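Local coordinates for SAM-dependent methyltransferase (Geobacter sulfurreducens, PDB 5BP7), which binds S-adenosyl-L-homocysteine and probably transfers methyl groups from S-adenosylmethionine to a substrate that is not identified, at residues R38-G52 with G69-H81. Numbering follows the deposited sequence.
Sequences RIHNPITPEKLTTLG and GSGEMLCTWARDH. With SAH (S-adenosyl-L-homocysteine), chain D.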
loop_
_atom_site.group_PDB
_atom_site.type_symbol
_atom_site.label_atom_id
_atom_site.label_comp_id
_atom_site.label_asym_id
_atom_site.label_seq_id
_atom_site.Cartn_x
_atom_site.Cartn_y
_atom_site.Cartn_z
ATOM N N ARG A 38 -9.041 -0.248 6.775
ATOM C CA ARG A 38 -9.295 -1.025 5.570
ATOM C C ARG A 38 -8.166 -0.858 4.556
ATOM O O ARG A 38 -7.804 -1.799 3.873
ATOM C CB ARG A 38 -10.610 -0.616 4.914
ATOM C CG ARG A 38 -11.824 -1.092 5.678
ATOM C CD ARG A 38 -13.080 -0.533 5.037
ATOM N NE ARG A 38 -14.256 -1.067 5.706
ATOM C CZ ARG A 38 -15.494 -0.624 5.543
ATOM N NH1 ARG A 38 -15.769 0.397 4.731
ATOM N NH2 ARG A 38 -16.477 -1.213 6.190
ATOM N N ILE A 39 -7.662 0.370 4.443
ATOM C CA ILE A 39 -6.642 0.730 3.470
ATOM C C ILE A 39 -5.431 1.173 4.268
ATOM O O ILE A 39 -5.501 2.129 5.038
ATOM C CB ILE A 39 -7.122 1.871 2.520
ATOM C CG1 ILE A 39 -8.357 1.420 1.724
ATOM C CG2 ILE A 39 -6.010 2.265 1.551
ATOM C CD1 ILE A 39 -9.107 2.546 1.024
ATOM N N HIS A 40 -4.312 0.497 4.050
ATOM C CA HIS A 40 -3.065 0.781 4.777
ATOM C C HIS A 40 -2.129 1.682 3.962
ATOM O O HIS A 40 -0.949 1.385 3.771
ATOM C CB HIS A 40 -2.382 -0.540 5.125
ATOM C CG HIS A 40 -3.229 -1.451 5.939
ATOM N ND1 HIS A 40 -3.210 -1.447 7.314
ATOM C CD2 HIS A 40 -4.141 -2.380 5.579
ATOM C CE1 HIS A 40 -4.063 -2.347 7.770
ATOM N NE2 HIS A 40 -4.642 -2.928 6.735
ATOM N N ASN A 41 -2.677 2.789 3.499
ATOM C CA ASN A 41 -1.995 3.698 2.603
ATOM C C ASN A 41 -2.722 5.024 2.620
ATOM O O ASN A 41 -3.915 5.056 2.964
ATOM C CB ASN A 41 -2.043 3.174 1.160
ATOM C CG ASN A 41 -0.881 2.289 0.837
ATOM O OD1 ASN A 41 0.253 2.603 1.177
ATOM N ND2 ASN A 41 -1.140 1.194 0.143
ATOM N N PRO A 42 -2.049 6.095 2.158
ATOM C CA PRO A 42 -2.676 7.404 2.175
ATOM C C PRO A 42 -3.585 7.688 0.990
ATOM O O PRO A 42 -3.577 8.793 0.487
ATOM C CB PRO A 42 -1.475 8.371 2.222
ATOM C CG PRO A 42 -0.393 7.649 1.519
ATOM C CD PRO A 42 -0.630 6.175 1.751
ATOM N N ILE A 43 -4.397 6.742 0.575
ATOM C CA ILE A 43 -5.454 7.049 -0.372
ATOM C C ILE A 43 -6.813 6.704 0.192
ATOM O O ILE A 43 -6.970 5.740 0.925
ATOM C CB ILE A 43 -5.274 6.369 -1.726
ATOM C CG1 ILE A 43 -5.026 4.890 -1.556
ATOM C CG2 ILE A 43 -4.131 7.029 -2.491
ATOM C CD1 ILE A 43 -5.446 4.141 -2.792
ATOM N N THR A 44 -7.784 7.524 -0.178
ATOM C CA THR A 44 -9.152 7.391 0.293
ATOM C C THR A 44 -9.855 6.236 -0.407
ATOM O O THR A 44 -9.389 5.765 -1.467
ATOM C CB THR A 44 -9.954 8.680 0.036
ATOM O OG1 THR A 44 -9.954 8.983 -1.362
ATOM C CG2 THR A 44 -9.358 9.859 0.803
ATOM N N PRO A 45 -10.978 5.766 0.174
ATOM C CA PRO A 45 -11.824 4.799 -0.528
ATOM C C PRO A 45 -12.317 5.308 -1.879
ATOM O O PRO A 45 -12.359 4.529 -2.837
ATOM C CB PRO A 45 -13.006 4.598 0.427
ATOM C CG PRO A 45 -12.448 4.919 1.791
ATOM C CD PRO A 45 -11.475 6.035 1.542
ATOM N N GLU A 46 -12.662 6.591 -1.964
ATOM C CA GLU A 46 -13.102 7.178 -3.231
ATOM C C GLU A 46 -11.976 7.092 -4.270
ATOM O O GLU A 46 -12.218 6.775 -5.440
ATOM C CB GLU A 46 -13.606 8.624 -3.050
ATOM N N LYS A 47 -10.742 7.349 -3.842
ATOM C CA LYS A 47 -9.569 7.217 -4.739
ATOM C C LYS A 47 -9.310 5.793 -5.177
ATOM O O LYS A 47 -8.929 5.556 -6.319
ATOM C CB LYS A 47 -8.287 7.762 -4.103
ATOM C CG LYS A 47 -8.220 9.253 -4.045
ATOM C CD LYS A 47 -7.495 9.803 -5.252
ATOM C CE LYS A 47 -7.468 11.320 -5.211
ATOM N NZ LYS A 47 -6.394 11.872 -4.349
ATOM N N LEU A 48 -9.494 4.845 -4.271
ATOM C CA LEU A 48 -9.330 3.433 -4.616
ATOM C C LEU A 48 -10.340 2.973 -5.672
ATOM O O LEU A 48 -9.994 2.225 -6.586
ATOM C CB LEU A 48 -9.427 2.572 -3.357
ATOM C CG LEU A 48 -8.948 1.129 -3.460
ATOM C CD1 LEU A 48 -7.472 1.049 -3.831
ATOM C CD2 LEU A 48 -9.179 0.399 -2.135
ATOM N N THR A 49 -11.585 3.436 -5.532
ATOM C CA THR A 49 -12.627 3.260 -6.533
ATOM C C THR A 49 -12.277 3.896 -7.874
ATOM O O THR A 49 -12.449 3.292 -8.922
ATOM C CB THR A 49 -13.951 3.880 -6.045
ATOM O OG1 THR A 49 -14.347 3.231 -4.834
ATOM C CG2 THR A 49 -15.098 3.733 -7.084
ATOM N N THR A 50 -11.820 5.126 -7.834
ATOM C CA THR A 50 -11.368 5.831 -9.027
ATOM C C THR A 50 -10.294 5.014 -9.757
ATOM O O THR A 50 -10.336 4.875 -10.979
ATOM C CB THR A 50 -10.837 7.241 -8.646
ATOM O OG1 THR A 50 -11.931 8.064 -8.235
ATOM C CG2 THR A 50 -10.142 7.929 -9.793
ATOM N N LEU A 51 -9.335 4.502 -9.003
ATOM C CA LEU A 51 -8.252 3.709 -9.566
ATOM C C LEU A 51 -8.785 2.484 -10.297
ATOM O O LEU A 51 -8.427 2.246 -11.452
ATOM C CB LEU A 51 -7.249 3.289 -8.488
ATOM C CG LEU A 51 -6.096 2.383 -8.940
ATOM C CD1 LEU A 51 -5.288 2.971 -10.100
ATOM C CD2 LEU A 51 -5.203 2.123 -7.744
ATOM N N GLY A 52 -9.675 1.750 -9.636
ATOM C CA GLY A 52 -10.304 0.579 -10.237
ATOM C C GLY A 52 -10.983 0.869 -11.552
ATOM O O GLY A 52 -10.793 0.138 -12.520
ATOM N N GLY A 69 -2.449 -6.277 2.340
ATOM C CA GLY A 69 -3.022 -5.592 3.501
ATOM C C GLY A 69 -4.244 -6.307 4.027
ATOM O O GLY A 69 -4.208 -7.533 4.218
ATOM N N SER A 70 -5.320 -5.546 4.241
ATOM C CA SER A 70 -6.600 -6.084 4.648
ATOM C C SER A 70 -7.503 -6.329 3.433
ATOM O O SER A 70 -8.723 -6.404 3.554
ATOM C CB SER A 70 -7.258 -5.168 5.671
ATOM O OG SER A 70 -6.454 -5.091 6.849
ATOM N N GLY A 71 -6.897 -6.452 2.249
ATOM C CA GLY A 71 -7.594 -6.912 1.049
ATOM C C GLY A 71 -8.565 -5.959 0.389
ATOM O O GLY A 71 -9.301 -6.366 -0.499
ATOM N N GLU A 72 -8.588 -4.691 0.797
ATOM C CA GLU A 72 -9.646 -3.775 0.332
ATOM C C GLU A 72 -9.688 -3.602 -1.198
ATOM O O GLU A 72 -10.771 -3.571 -1.800
ATOM C CB GLU A 72 -9.521 -2.416 0.986
ATOM C CG GLU A 72 -10.759 -1.529 0.801
ATOM C CD GLU A 72 -11.997 -2.000 1.554
ATOM O OE1 GLU A 72 -11.967 -3.016 2.271
ATOM O OE2 GLU A 72 -13.029 -1.326 1.448
HETATM N N MSE A 73 -8.515 -3.505 -1.808
HETATM C CA MSE A 73 -8.408 -3.340 -3.254
HETATM C C MSE A 73 -9.014 -4.507 -3.972
HETATM O O MSE A 73 -9.887 -4.332 -4.832
HETATM C CB MSE A 73 -6.953 -3.146 -3.659
HETATM C CG MSE A 73 -6.833 -2.683 -5.112
HETATM SE SE MSE A 73 -4.918 -2.398 -5.527
HETATM C CE MSE A 73 -4.466 -4.262 -5.921
ATOM N N LEU A 74 -8.578 -5.719 -3.616
ATOM C CA LEU A 74 -9.087 -6.929 -4.266
ATOM C C LEU A 74 -10.584 -7.111 -4.032
ATOM O O LEU A 74 -11.327 -7.419 -4.970
ATOM C CB LEU A 74 -8.309 -8.180 -3.811
ATOM C CG LEU A 74 -6.900 -8.338 -4.398
ATOM C CD1 LEU A 74 -6.208 -9.563 -3.815
ATOM C CD2 LEU A 74 -6.946 -8.481 -5.907
ATOM N N CYS A 75 -11.019 -6.918 -2.792
ATOM C CA CYS A 75 -12.410 -7.151 -2.453
ATOM C C CYS A 75 -13.342 -6.186 -3.156
ATOM O O CYS A 75 -14.326 -6.604 -3.771
ATOM C CB CYS A 75 -12.637 -7.075 -0.944
ATOM S SG CYS A 75 -11.965 -8.480 -0.025
ATOM N N THR A 76 -13.045 -4.893 -3.062
ATOM C CA THR A 76 -13.926 -3.877 -3.654
ATOM C C THR A 76 -13.946 -3.964 -5.210
ATOM O O THR A 76 -14.987 -3.781 -5.842
ATOM C CB THR A 76 -13.550 -2.452 -3.230
ATOM O OG1 THR A 76 -12.183 -2.176 -3.583
ATOM C CG2 THR A 76 -13.775 -2.241 -1.737
ATOM N N TRP A 77 -12.807 -4.280 -5.799
ATOM C CA TRP A 77 -12.737 -4.438 -7.255
ATOM C C TRP A 77 -13.403 -5.758 -7.728
ATOM O O TRP A 77 -13.975 -5.810 -8.832
ATOM C CB TRP A 77 -11.281 -4.347 -7.748
ATOM C CG TRP A 77 -10.639 -2.992 -7.605
ATOM C CD1 TRP A 77 -11.176 -1.871 -7.033
ATOM C CD2 TRP A 77 -9.295 -2.642 -7.971
ATOM N NE1 TRP A 77 -10.262 -0.850 -7.042
ATOM C CE2 TRP A 77 -9.099 -1.297 -7.608
ATOM C CE3 TRP A 77 -8.232 -3.348 -8.564
ATOM C CZ2 TRP A 77 -7.897 -0.626 -7.844
ATOM C CZ3 TRP A 77 -7.031 -2.679 -8.797
ATOM C CH2 TRP A 77 -6.872 -1.334 -8.432
ATOM N N ALA A 78 -13.331 -6.812 -6.913
ATOM C CA ALA A 78 -14.113 -8.031 -7.192
ATOM C C ALA A 78 -15.609 -7.728 -7.200
ATOM O O ALA A 78 -16.327 -8.155 -8.119
ATOM C CB ALA A 78 -13.791 -9.134 -6.206
ATOM N N ARG A 79 -16.055 -6.957 -6.208
ATOM C CA ARG A 79 -17.450 -6.505 -6.157
ATOM C C ARG A 79 -17.825 -5.631 -7.365
ATOM O O ARG A 79 -18.816 -5.902 -8.032
ATOM C CB ARG A 79 -17.716 -5.734 -4.871
ATOM C CG ARG A 79 -19.164 -5.283 -4.671
ATOM C CD ARG A 79 -19.265 -4.300 -3.506
ATOM N NE ARG A 79 -18.467 -3.105 -3.788
ATOM C CZ ARG A 79 -17.918 -2.287 -2.889
ATOM N NH1 ARG A 79 -18.098 -2.476 -1.579
ATOM N NH2 ARG A 79 -17.188 -1.250 -3.300
ATOM N N ASP A 80 -17.017 -4.616 -7.667
ATOM C CA ASP A 80 -17.416 -3.593 -8.628
ATOM C C ASP A 80 -17.050 -3.919 -10.072
ATOM O O ASP A 80 -17.652 -3.391 -10.987
ATOM C CB ASP A 80 -16.834 -2.232 -8.213
ATOM C CG ASP A 80 -17.368 -1.753 -6.851
ATOM O OD1 ASP A 80 -18.475 -2.160 -6.456
ATOM O OD2 ASP A 80 -16.671 -1.012 -6.130
ATOM N N HIS A 81 -16.024 -4.719 -10.277
ATOM C CA HIS A 81 -15.538 -5.007 -11.635
ATOM C C HIS A 81 -15.603 -6.495 -12.036
ATOM O O HIS A 81 -15.343 -6.834 -13.183
ATOM C CB HIS A 81 -14.150 -4.367 -11.824
ATOM C CG HIS A 81 -14.145 -2.895 -11.539
ATOM N ND1 HIS A 81 -14.766 -1.977 -12.354
ATOM C CD2 HIS A 81 -13.596 -2.184 -10.524
ATOM C CE1 HIS A 81 -14.595 -0.761 -11.862
ATOM N NE2 HIS A 81 -13.888 -0.859 -10.752
HETATM N N SAH D . -1.446 -2.607 -0.419
HETATM C CA SAH D . -2.083 -2.663 0.950
HETATM C CB SAH D . -1.066 -2.700 2.105
HETATM C CG SAH D . 0.049 -1.653 2.147
HETATM S SD SAH D . 0.807 -1.586 3.754
HETATM C C SAH D . -3.064 -1.545 1.175
HETATM O O SAH D . -3.169 -0.618 0.367
HETATM O OXT SAH D . -3.795 -1.536 2.175
HETATM C "C5'" SAH D . 2.235 -2.681 3.659
HETATM C "C4'" SAH D . 1.772 -4.131 3.789
HETATM O "O4'" SAH D . 2.799 -5.021 3.362
HETATM C "C3'" SAH D . 1.385 -4.542 5.210
HETATM O "O3'" SAH D . 0.051 -5.057 5.174
HETATM C "C2'" SAH D . 2.374 -5.622 5.613
HETATM O "O2'" SAH D . 1.750 -6.663 6.357
HETATM C "C1'" SAH D . 2.794 -6.129 4.250
HETATM N N9 SAH D . 4.125 -6.725 4.085
HETATM C C8 SAH D . 5.331 -6.251 4.523
HETATM N N7 SAH D . 6.330 -7.021 4.148
HETATM C C5 SAH D . 5.735 -8.042 3.409
HETATM C C6 SAH D . 6.246 -9.177 2.744
HETATM N N6 SAH D . 7.565 -9.470 2.730
HETATM N N1 SAH D . 5.383 -10.006 2.102
HETATM C C2 SAH D . 4.068 -9.718 2.125
HETATM N N3 SAH D . 3.477 -8.678 2.729
HETATM C C4 SAH D . 4.375 -7.862 3.363
HETATM O O HOH W 1 -5.951 -3.290 2.497
HETATM O O HOH W 2 -13.823 1.023 -8.942
#
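Trp77 meets the 45-52 helix through both its polar edge and one ring face. Trp77 NE1 donates to Leu48 O at 3.1 Å, near the indole plane but above the carbonyl plane, while Gly52 N reaches the same oxygen from the opposite face. Gly52 CA lies over the five-membered ring of Trp77, 3.8 Å from its centroid, a CH-pi contact. Met73 CG, from Trp77's own helix, covers the other face, so the indole is sandwiched between Gly52 of the facing helix and Met73 of its own. Leu51 CG abuts its edge, 3.7 Å from Trp77 CZ2. With CG anti to the backbone N (chi1 -165°), Leu48 drops as a knob among Glu72, Met73, Thr76 and Trp77. The helix axes pass 10.3 Å apart at -57°.

Nearer the cofactor the contact becomes polar. His40 NE2 donates to Ser70 OG at 2.8 Å, almost straight (174°) and in the ring plane; Glu34 holds the ring's ND1, and Gln97 also bonds Ser70 OG. The carboxylate of Glu72 touches CB, CG and CD of Arg38, the two side chains crossing at a slant, but its salt bridge is with Arg101. His40 N donates to OXT of S-adenosyl-L-homocysteine at 2.8 Å, and a water sits within hydrogen-bonding distance of both OXT and Arg38 O. From Gly69, whose N bonds Asp89, the chain turns into helix 72-81 at Gly71. This glycine-rich turn between strand 62-66 and helix 72-81, closed over the homocysteine carboxylate by the 38-41 loop, forms the carboxylate end of the cofactor site, as in Rossmann-like class I methyltransferases.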